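Local atomic coordinates of aspartate aminotransferase, cytoplasmic (Schizosaccharomyces pombe 972h-, PDB entry 6JPK), a protein that catalyses the reversible, pyridoxal-phosphate-dependent transfer of the amino group between L-aspartate and 2-oxoglutarate, giving oxaloacetate and L-glutamate, as a cytoplasmic homodimer. Residues I286-R289 with N290-N294. The protein carries 1 engineered substitution. Numbering follows the deposited sequence.
Sequences IVQR and NTISN
Gln288 O takes three backbone N-H groups as the chain leaves the helix. Ile292 N gives Gln288 O a nearly straight bond of 3.1 Å (168°). Ser293 N reaches Gln288 O at 3.0 Å, and Thr291 N comes from above its carbonyl plane. The Ile292 side chain lies against the buried Gln288 amide, with CD1 3.6 Å from OE1. The Gln288 chain bends at chi2 (101°), which brings that amide to the isoleucine; its NE2 is held by Ile73 O and Gln104 O. A water joins Gln288 OE1 to Thr291 OG1. Here helix 274-289 of the aspartate aminotransferase fold ends and the loop to helix 297-308 begins, at the dimer interface. Ile286 O is gripped twice by Asn290, by N at 3.3 Å and by ND2 at 2.9 Å, from opposite faces of the carbonyl plane. Asn290 OD1 bonds Thr143 OG1 of the second subunit. The Arg289 side is looser, and waters bridge it. One joins Asn290 ND2 (3.1 Å) and, weakly, Arg289 NH1. Another links Arg289 O (2.7 Å) to Ser293 OG. The Ser293 side chain lies about 4 Å from a phosphate ion, probably from the crystallisation liquor.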
# COMPACT_ATOMS: atom_id res chain seq x y z
N ILE A 286 1.08 -4.77 13.72
CA ILE A 286 1.28 -6.15 13.26
C ILE A 286 0.62 -6.36 11.90
O ILE A 286 1.23 -6.92 10.98
CB ILE A 286 0.76 -7.15 14.31
CG1 ILE A 286 1.63 -7.09 15.56
CG2 ILE A 286 0.72 -8.57 13.72
CD1 ILE A 286 1.13 -7.99 16.66
N VAL A 287 -0.62 -5.90 11.75
CA VAL A 287 -1.28 -5.99 10.45
C VAL A 287 -0.48 -5.25 9.38
O VAL A 287 -0.18 -5.80 8.31
CB VAL A 287 -2.73 -5.47 10.54
CG1 VAL A 287 -3.36 -5.43 9.14
CG2 VAL A 287 -3.54 -6.36 11.47
N GLN A 288 -0.13 -3.99 9.66
CA GLN A 288 0.65 -3.17 8.73
C GLN A 288 1.96 -3.86 8.33
O GLN A 288 2.33 -3.89 7.15
CB GLN A 288 0.95 -1.81 9.38
CG GLN A 288 1.65 -0.78 8.48
CD GLN A 288 0.66 0.24 7.94
OE1 GLN A 288 -0.41 -0.13 7.45
NE2 GLN A 288 1.00 1.53 8.03
N ARG A 289 2.67 -4.41 9.32
CA ARG A 289 3.97 -5.01 9.05
C ARG A 289 3.87 -6.14 8.03
O ARG A 289 4.77 -6.32 7.21
CB ARG A 289 4.61 -5.54 10.34
CG ARG A 289 6.13 -5.71 10.27
CD ARG A 289 6.79 -6.05 11.63
NE ARG A 289 6.49 -5.09 12.69
CZ ARG A 289 5.88 -5.39 13.83
NH1 ARG A 289 5.50 -6.65 14.07
NH2 ARG A 289 5.64 -4.45 14.74
N ASN A 290 2.77 -6.90 8.07
CA ASN A 290 2.61 -8.11 7.29
C ASN A 290 1.81 -7.90 6.01
O ASN A 290 1.49 -8.88 5.33
CB ASN A 290 1.96 -9.20 8.14
CG ASN A 290 2.91 -9.73 9.20
OD1 ASN A 290 3.83 -10.48 8.89
ND2 ASN A 290 2.73 -9.29 10.44
N THR A 291 1.47 -6.66 5.68
CA THR A 291 0.83 -6.32 4.41
C THR A 291 1.70 -5.42 3.56
O THR A 291 1.91 -5.71 2.37
CB THR A 291 -0.53 -5.63 4.64
OG1 THR A 291 -0.37 -4.55 5.57
CG2 THR A 291 -1.59 -6.62 5.16
N ILE A 292 2.20 -4.32 4.11
CA ILE A 292 2.90 -3.32 3.30
C ILE A 292 4.24 -2.96 3.92
O ILE A 292 5.06 -2.29 3.28
CB ILE A 292 2.05 -2.05 3.13
CG1 ILE A 292 1.86 -1.34 4.47
CG2 ILE A 292 0.70 -2.38 2.44
CD1 ILE A 292 1.33 0.10 4.33
N SER A 293 4.46 -3.38 5.17
CA SER A 293 5.65 -3.08 5.96
C SER A 293 5.62 -1.64 6.48
O SER A 293 5.71 -1.42 7.70
CB SER A 293 6.92 -3.36 5.14
OG SER A 293 8.06 -3.42 5.96
N ASN A 294 5.51 -0.65 5.60
CA ASN A 294 5.41 0.76 5.99
C ASN A 294 4.82 1.54 4.82
O ASN A 294 4.83 1.06 3.67
CB ASN A 294 6.78 1.33 6.43
CG ASN A 294 7.92 0.95 5.48
OD1 ASN A 294 8.09 1.54 4.41
ND2 ASN A 294 8.74 -0.01 5.89
O HOH W 1 -1.78 -2.32 5.97
O HOH W 2 4.70 -9.68 12.76
O HOH W 3 7.47 -5.97 7.44